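Local coordinates for protein fusarinine C esterase sidJ (Aspergillus fumigatus, PDB 6GUP) that hydrolyses the ester bonds of the siderophore fusarinine C, a step in fungal iron scavenging, while leaving triacetylfusarinine C uncleaved, at residues Glu187-Ala199 / Val212-Pro224. Sequence-based numbering, arbitrary orientation.
Sequences EIRPVFEKLTSMA and VLLPLAMTSLVYP
M218 reaches from the short helix 216-222 into a hollow on the helix of 187-199, a knob in the hole formed by V191, K194, L195 and M198. Its chain bends at the last torsion (chi3 77°), which lays the methyl CE across the extended aliphatic run of K194, 3.7 Å from CD. Nearer the backbone, CB of M218 presses on V191 CG1 at 3.5 Å, a tight carbon pair, and lies 3.7 Å from CD2 of L195, whose side chain runs past the methionine in the opposite direction.

L195 drives its two methyls between the helices: CD1 comes up to CA of T219 and to V222 CG1, while CD2 touches T219 CG2. Further along, M198 and L214 slide past each other, and the methionine CE settles 3.7 Å from CD of P215, the N-cap residue of the short helix. At the other end, V222 CG2 meets the F192 ring at CD1 (3.7 Å) obliquely, and V191 and L221 cross at about a right angle, V191 CG2 lying 4.0 Å from L221 CD1.

The carbonyl O of L221, which has no partner in the model, is buried under the I188 side chain, with I188 CD1 at 3.6 Å.

F234 of helix 231-238 covers L195 and A199, and I172 of helix 168-178 backs both F192 and V222. At the start of 212-224, V212 and L213 pair with an antiparallel strand of the second subunit, so the sheet runs on across the dimer interface. The helix of 187-199 thus packs on the short helix 216-222, axes 9.2 Å apart and N-to-C directions 120° apart, and on the turn leading into it. Both segments fall between strands 159-163 and 278-283, where alpha/beta-hydrolases often carry a cap, and the contact's centre is about 24 Å from the chain's centre, consistent with a lid-like insertion.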
ATOM      1  N   GLU A 187     -32.939  -4.061  -1.247  1.00 79.63           N
ATOM      2  CA  GLU A 187     -31.973  -5.069  -0.794  1.00 81.67           C
ATOM      3  C   GLU A 187     -30.839  -4.459   0.029  1.00 77.21           C
ATOM      4  O   GLU A 187     -30.318  -5.098   0.945  1.00 77.08           O
ATOM      5  CB  GLU A 187     -31.350  -5.778  -1.995  1.00 86.80           C
ATOM      6  CG  GLU A 187     -32.342  -6.410  -2.959  1.00 90.57           C
ATOM      7  CD  GLU A 187     -31.695  -6.790  -4.274  1.00 94.24           C
ATOM      8  OE1 GLU A 187     -30.546  -7.277  -4.251  1.00 94.75           O
ATOM      9  OE2 GLU A 187     -32.328  -6.591  -5.333  1.00 94.34           O
ATOM     10  N   ILE A 188     -30.444  -3.240  -0.334  1.00 70.86           N
ATOM     11  CA  ILE A 188     -29.361  -2.510   0.337  1.00 64.73           C
ATOM     12  C   ILE A 188     -29.798  -1.931   1.690  1.00 66.15           C
ATOM     13  O   ILE A 188     -29.012  -1.924   2.640  1.00 66.39           O
ATOM     14  CB  ILE A 188     -28.793  -1.397  -0.590  1.00 58.33           C
ATOM     15  CG1 ILE A 188     -27.992  -2.041  -1.729  1.00 54.86           C
ATOM     16  CG2 ILE A 188     -27.903  -0.416   0.175  1.00 55.02           C
ATOM     17  CD1 ILE A 188     -27.723  -1.130  -2.906  1.00 51.83           C
ATOM     18  N   ARG A 189     -31.041  -1.451   1.764  1.00 67.10           N
ATOM     19  CA  ARG A 189     -31.575  -0.784   2.964  1.00 67.30           C
ATOM     20  C   ARG A 189     -31.407  -1.557   4.286  1.00 64.38           C
ATOM     21  O   ARG A 189     -30.894  -0.988   5.252  1.00 65.77           O
ATOM     22  CB  ARG A 189     -33.054  -0.419   2.760  1.00 71.58           C
ATOM     23  CG  ARG A 189     -33.661   0.403   3.883  1.00 77.08           C
ATOM     24  CD  ARG A 189     -33.417   1.871   3.625  1.00 82.87           C
ATOM     25  NE  ARG A 189     -33.582   2.689   4.822  1.00 88.46           N
ATOM     26  CZ  ARG A 189     -33.907   3.983   4.826  1.00 93.90           C
ATOM     27  NH1 ARG A 189     -34.132   4.648   3.690  1.00 98.59           N
ATOM     28  NH2 ARG A 189     -34.025   4.623   5.986  1.00 93.34           N
ATOM     29  N   PRO A 190     -31.840  -2.839   4.340  1.00 61.13           N
ATOM     30  CA  PRO A 190     -31.692  -3.626   5.580  1.00 62.51           C
ATOM     31  C   PRO A 190     -30.250  -3.715   6.084  1.00 63.98           C
ATOM     32  O   PRO A 190     -30.016  -3.742   7.295  1.00 62.72           O
ATOM     33  CB  PRO A 190     -32.180  -5.028   5.184  1.00 63.08           C
ATOM     34  CG  PRO A 190     -32.939  -4.859   3.922  1.00 60.66           C
ATOM     35  CD  PRO A 190     -32.373  -3.660   3.238  1.00 58.71           C
ATOM     36  N   VAL A 191     -29.307  -3.756   5.146  1.00 64.09           N
ATOM     37  CA  VAL A 191     -27.886  -3.846   5.458  1.00 62.47           C
ATOM     38  C   VAL A 191     -27.380  -2.506   6.002  1.00 60.48           C
ATOM     39  O   VAL A 191     -26.621  -2.482   6.969  1.00 57.84           O
ATOM     40  CB  VAL A 191     -27.060  -4.285   4.225  1.00 62.71           C
ATOM     41  CG1 VAL A 191     -25.602  -4.506   4.602  1.00 60.80           C
ATOM     42  CG2 VAL A 191     -27.635  -5.563   3.621  1.00 64.98           C
ATOM     43  N   PHE A 192     -27.809  -1.404   5.385  1.00 59.15           N
ATOM     44  CA  PHE A 192     -27.448  -0.054   5.840  1.00 59.79           C
ATOM     45  C   PHE A 192     -27.908   0.234   7.271  1.00 62.11           C
ATOM     46  O   PHE A 192     -27.158   0.807   8.065  1.00 61.28           O
ATOM     47  CB  PHE A 192     -28.039   1.003   4.907  1.00 57.84           C
ATOM     48  CG  PHE A 192     -27.652   2.408   5.265  1.00 55.99           C
ATOM     49  CD1 PHE A 192     -26.398   2.888   4.931  1.00 53.93           C
ATOM     50  CD2 PHE A 192     -28.534   3.249   5.940  1.00 55.22           C
ATOM     51  CE1 PHE A 192     -26.024   4.177   5.251  1.00 55.17           C
ATOM     52  CE2 PHE A 192     -28.163   4.546   6.268  1.00 55.51           C
ATOM     53  CZ  PHE A 192     -26.904   5.012   5.923  1.00 55.04           C
ATOM     54  N   GLU A 193     -29.145  -0.154   7.578  1.00 65.63           N
ATOM     55  CA  GLU A 193     -29.727   0.047   8.909  1.00 68.35           C
ATOM     56  C   GLU A 193     -29.028  -0.809   9.965  1.00 65.74           C
ATOM     57  O   GLU A 193     -28.804  -0.353  11.089  1.00 65.32           O
ATOM     58  CB  GLU A 193     -31.228  -0.272   8.901  1.00 73.45           C
ATOM     59  CG  GLU A 193     -32.076   0.643   8.021  1.00 78.45           C
ATOM     60  CD  GLU A 193     -32.098   2.089   8.488  1.00 84.28           C
ATOM     61  OE1 GLU A 193     -32.171   2.333   9.712  1.00 89.22           O
ATOM     62  OE2 GLU A 193     -32.052   2.989   7.623  1.00 86.20           O
ATOM     63  N   LYS A 194     -28.697  -2.045   9.597  1.00 64.10           N
ATOM     64  CA  LYS A 194     -27.917  -2.936  10.458  1.00 66.06           C
ATOM     65  C   LYS A 194     -26.495  -2.402  10.671  1.00 63.37           C
ATOM     66  O   LYS A 194     -25.984  -2.450  11.788  1.00 62.99           O
ATOM     67  CB  LYS A 194     -27.875  -4.352   9.871  1.00 71.12           C
ATOM     68  CG  LYS A 194     -27.344  -5.418  10.816  1.00 80.10           C
ATOM     69  CD  LYS A 194     -27.684  -6.812  10.304  1.00 89.13           C
ATOM     70  CE  LYS A 194     -26.795  -7.888  10.904  1.00 96.03           C
ATOM     71  NZ  LYS A 194     -27.001  -9.199  10.226  1.00 97.57           N
ATOM     72  N   LEU A 195     -25.878  -1.883   9.607  1.00 59.72           N
ATOM     73  CA  LEU A 195     -24.526  -1.303   9.686  1.00 56.72           C
ATOM     74  C   LEU A 195     -24.446  -0.070  10.596  1.00 57.01           C
ATOM     75  O   LEU A 195     -23.478   0.076  11.345  1.00 55.71           O
ATOM     76  CB  LEU A 195     -23.983  -0.955   8.290  1.00 55.29           C
ATOM     77  CG  LEU A 195     -23.478  -2.105   7.409  1.00 51.78           C
ATOM     78  CD1 LEU A 195     -23.188  -1.594   6.005  1.00 50.82           C
ATOM     79  CD2 LEU A 195     -22.243  -2.770   7.999  1.00 49.91           C
ATOM     80  N   THR A 196     -25.448   0.809  10.522  1.00 58.10           N
ATOM     81  CA  THR A 196     -25.533   1.971  11.420  1.00 60.11           C
ATOM     82  C   THR A 196     -25.692   1.533  12.871  1.00 58.18           C
ATOM     83  O   THR A 196     -24.950   1.985  13.741  1.00 59.26           O
ATOM     84  CB  THR A 196     -26.696   2.921  11.047  1.00 63.09           C
ATOM     85  OG1 THR A 196     -27.896   2.165  10.847  1.00 64.12           O
ATOM     86  CG2 THR A 196     -26.378   3.708   9.782  1.00 64.77           C
ATOM     87  N   SER A 197     -26.646   0.636  13.113  1.00 56.77           N
ATOM     88  CA  SER A 197     -26.893   0.076  14.448  1.00 58.19           C
ATOM     89  C   SER A 197     -25.649  -0.587  15.054  1.00 59.19           C
ATOM     90  O   SER A 197     -25.386  -0.437  16.249  1.00 60.87           O
ATOM     91  CB  SER A 197     -28.047  -0.929  14.389  1.00 57.91           C
ATOM     92  OG  SER A 197     -28.300  -1.505  15.661  1.00 60.08           O
ATOM     93  N   MET A 198     -24.903  -1.319  14.226  1.00 56.68           N
ATOM     94  CA  MET A 198     -23.613  -1.898  14.627  1.00 54.92           C
ATOM     95  C   MET A 198     -22.583  -0.819  14.944  1.00 51.51           C
ATOM     96  O   MET A 198     -21.886  -0.897  15.958  1.00 50.46           O
ATOM     97  CB  MET A 198     -23.047  -2.793  13.520  1.00 55.56           C
ATOM     98  CG  MET A 198     -23.762  -4.120  13.359  1.00 57.36           C
ATOM     99  SD  MET A 198     -23.228  -4.984  11.871  1.00 62.02           S
ATOM    100  CE  MET A 198     -21.566  -5.443  12.353  1.00 67.18           C
ATOM    101  N   ALA A 199     -22.493   0.173  14.060  1.00 48.07           N
ATOM    102  CA  ALA A 199     -21.512   1.249  14.182  1.00 45.50           C
ATOM    103  C   ALA A 199     -21.757   2.151  15.395  1.00 46.87           C
ATOM    104  O   ALA A 199     -20.802   2.578  16.050  1.00 45.56           O
ATOM    105  CB  ALA A 199     -21.475   2.074  12.905  1.00 43.28           C
ATOM    106  N   VAL A 212     -13.598  -1.338  15.682  1.00 40.29           N
ATOM    107  CA  VAL A 212     -14.448  -2.446  15.262  1.00 40.94           C
ATOM    108  C   VAL A 212     -14.623  -2.345  13.749  1.00 42.23           C
ATOM    109  O   VAL A 212     -15.320  -1.455  13.260  1.00 42.83           O
ATOM    110  CB  VAL A 212     -15.824  -2.414  15.967  1.00 41.13           C
ATOM    111  CG1 VAL A 212     -16.695  -3.582  15.512  1.00 41.73           C
ATOM    112  CG2 VAL A 212     -15.645  -2.450  17.480  1.00 42.70           C
ATOM    113  N   LEU A 213     -13.979  -3.253  13.017  1.00 43.51           N
ATOM    114  CA  LEU A 213     -14.101  -3.303  11.562  1.00 44.98           C
ATOM    115  C   LEU A 213     -15.420  -3.966  11.200  1.00 45.89           C
ATOM    116  O   LEU A 213     -15.691  -5.089  11.632  1.00 47.06           O
ATOM    117  CB  LEU A 213     -12.940  -4.075  10.933  1.00 45.09           C
ATOM    118  CG  LEU A 213     -11.518  -3.613  11.258  1.00 45.66           C
ATOM    119  CD1 LEU A 213     -10.531  -4.465  10.478  1.00 44.94           C
ATOM    120  CD2 LEU A 213     -11.300  -2.134  10.961  1.00 46.88           C
ATOM    121  N   LEU A 214     -16.237  -3.265  10.416  1.00 45.28           N
ATOM    122  CA  LEU A 214     -17.530  -3.786   9.988  1.00 44.61           C
ATOM    123  C   LEU A 214     -17.318  -4.777   8.841  1.00 45.16           C
ATOM    124  O   LEU A 214     -16.308  -4.689   8.137  1.00 45.13           O
ATOM    125  CB  LEU A 214     -18.459  -2.646   9.560  1.00 44.93           C
ATOM    126  CG  LEU A 214     -18.740  -1.589  10.637  1.00 45.32           C
ATOM    127  CD1 LEU A 214     -19.432  -0.376  10.035  1.00 45.82           C
ATOM    128  CD2 LEU A 214     -19.567  -2.163  11.778  1.00 44.90           C
ATOM    129  N   PRO A 215     -18.260  -5.727   8.651  1.00 47.72           N
ATOM    130  CA  PRO A 215     -18.066  -6.763   7.629  1.00 50.15           C
ATOM    131  C   PRO A 215     -17.993  -6.196   6.214  1.00 51.59           C
ATOM    132  O   PRO A 215     -18.824  -5.366   5.836  1.00 50.21           O
ATOM    133  CB  PRO A 215     -19.303  -7.663   7.783  1.00 50.83           C
ATOM    134  CG  PRO A 215     -19.883  -7.324   9.108  1.00 50.01           C
ATOM    135  CD  PRO A 215     -19.554  -5.885   9.338  1.00 47.61           C
ATOM    136  N   LEU A 216     -16.999  -6.649   5.456  1.00 54.78           N
ATOM    137  CA  LEU A 216     -16.792  -6.200   4.076  1.00 58.56           C
ATOM    138  C   LEU A 216     -17.967  -6.626   3.186  1.00 59.22           C
ATOM    139  O   LEU A 216     -18.383  -5.871   2.306  1.00 60.13           O
ATOM    140  CB  LEU A 216     -15.454  -6.737   3.534  1.00 62.70           C
ATOM    141  CG  LEU A 216     -14.736  -6.053   2.361  1.00 68.54           C
ATOM    142  CD1 LEU A 216     -15.479  -6.231   1.048  1.00 74.70           C
ATOM    143  CD2 LEU A 216     -14.445  -4.580   2.624  1.00 67.51           C
ATOM    144  N   ALA A 217     -18.503  -7.823   3.437  1.00 59.01           N
ATOM    145  CA  ALA A 217     -19.707  -8.314   2.752  1.00 60.00           C
ATOM    146  C   ALA A 217     -20.851  -7.298   2.782  1.00 59.26           C
ATOM    147  O   ALA A 217     -21.503  -7.068   1.767  1.00 60.45           O
ATOM    148  CB  ALA A 217     -20.170  -9.628   3.367  1.00 60.67           C
ATOM    149  N   MET A 218     -21.069  -6.695   3.951  1.00 57.37           N
ATOM    150  CA  MET A 218     -22.143  -5.716   4.159  1.00 55.28           C
ATOM    151  C   MET A 218     -21.808  -4.311   3.644  1.00 51.75           C
ATOM    152  O   MET A 218     -22.614  -3.713   2.932  1.00 51.76           O
ATOM    153  CB  MET A 218     -22.509  -5.651   5.646  1.00 58.66           C
ATOM    154  CG  MET A 218     -23.094  -6.950   6.182  1.00 62.42           C
ATOM    155  SD  MET A 218     -23.442  -6.910   7.951  1.00 62.76           S
ATOM    156  CE  MET A 218     -24.954  -5.956   7.993  1.00 61.98           C
ATOM    157  N   THR A 219     -20.635  -3.787   4.009  1.00 49.17           N
ATOM    158  CA  THR A 219     -20.262  -2.398   3.681  1.00 48.60           C
ATOM    159  C   THR A 219     -20.126  -2.127   2.179  1.00 49.10           C
ATOM    160  O   THR A 219     -20.496  -1.051   1.709  1.00 49.06           O
ATOM    161  CB  THR A 219     -18.945  -1.962   4.363  1.00 48.00           C
ATOM    162  OG1 THR A 219     -17.896  -2.876   4.027  1.00 47.11           O
ATOM    163  CG2 THR A 219     -19.109  -1.896   5.878  1.00 49.97           C
ATOM    164  N   SER A 220     -19.598  -3.101   1.440  1.00 53.77           N
ATOM    165  CA  SER A 220     -19.423  -2.971  -0.016  1.00 58.18           C
ATOM    166  C   SER A 220     -20.726  -2.901  -0.819  1.00 59.96           C
ATOM    167  O   SER A 220     -20.720  -2.425  -1.956  1.00 61.14           O
ATOM    168  CB  SER A 220     -18.543  -4.101  -0.554  1.00 62.55           C
ATOM    169  OG  SER A 220     -17.201  -3.866  -0.183  1.00 65.48           O
ATOM    170  N   LEU A 221     -21.827  -3.376  -0.236  1.00 60.14           N
ATOM    171  CA  LEU A 221     -23.154  -3.220  -0.842  1.00 61.93           C
ATOM    172  C   LEU A 221     -23.618  -1.769  -0.859  1.00 61.73           C
ATOM    173  O   LEU A 221     -24.351  -1.366  -1.765  1.00 59.72           O
ATOM    174  CB  LEU A 221     -24.200  -4.057  -0.101  1.00 62.24           C
ATOM    175  CG  LEU A 221     -23.976  -5.567  -0.025  1.00 62.85           C
ATOM    176  CD1 LEU A 221     -25.210  -6.240   0.553  1.00 59.06           C
ATOM    177  CD2 LEU A 221     -23.621  -6.162  -1.380  1.00 66.71           C
ATOM    178  N   VAL A 222     -23.209  -1.004   0.152  1.00 62.33           N
ATOM    179  CA  VAL A 222     -23.590   0.405   0.275  1.00 65.59           C
ATOM    180  C   VAL A 222     -22.471   1.394  -0.059  1.00 64.14           C
ATOM    181  O   VAL A 222     -22.762   2.558  -0.338  1.00 64.10           O
ATOM    182  CB  VAL A 222     -24.186   0.714   1.676  1.00 69.99           C
ATOM    183  CG1 VAL A 222     -23.144   0.619   2.792  1.00 72.54           C
ATOM    184  CG2 VAL A 222     -24.863   2.080   1.682  1.00 71.04           C
ATOM    185  N   TYR A 223     -21.211   0.948  -0.040  1.00 63.98           N
ATOM    186  CA  TYR A 223     -20.082   1.853  -0.234  1.00 66.17           C
ATOM    187  C   TYR A 223     -19.407   1.669  -1.607  1.00 69.97           C
ATOM    188  O   TYR A 223     -18.714   0.673  -1.825  1.00 67.41           O
ATOM    189  CB  TYR A 223     -19.079   1.709   0.917  1.00 64.35           C
ATOM    190  CG  TYR A 223     -18.110   2.871   1.064  1.00 60.71           C
ATOM    191  CD1 TYR A 223     -18.509   4.199   0.836  1.00 59.17           C
ATOM    192  CD2 TYR A 223     -16.796   2.650   1.464  1.00 59.64           C
ATOM    193  CE1 TYR A 223     -17.621   5.253   0.979  1.00 59.34           C
ATOM    194  CE2 TYR A 223     -15.908   3.706   1.616  1.00 59.86           C
ATOM    195  CZ  TYR A 223     -16.321   5.000   1.369  1.00 59.07           C
ATOM    196  OH  TYR A 223     -15.436   6.041   1.519  1.00 60.21           O
ATOM    197  N   PRO A 224     -19.625   2.630  -2.541  1.00 79.64           N
ATOM    198  CA  PRO A 224     -19.036   2.647  -3.892  1.00 84.77           C
ATOM    199  C   PRO A 224     -17.517   2.506  -3.946  1.00 82.94           C
ATOM    200  O   PRO A 224     -16.998   1.854  -4.855  1.00 84.77           O
ATOM    201  CB  PRO A 224     -19.431   4.027  -4.425  1.00 89.36           C
ATOM    202  CG  PRO A 224     -20.694   4.350  -3.728  1.00 87.96           C
ATOM    203  CD  PRO A 224     -20.583   3.742  -2.367  1.00 83.37           C
TER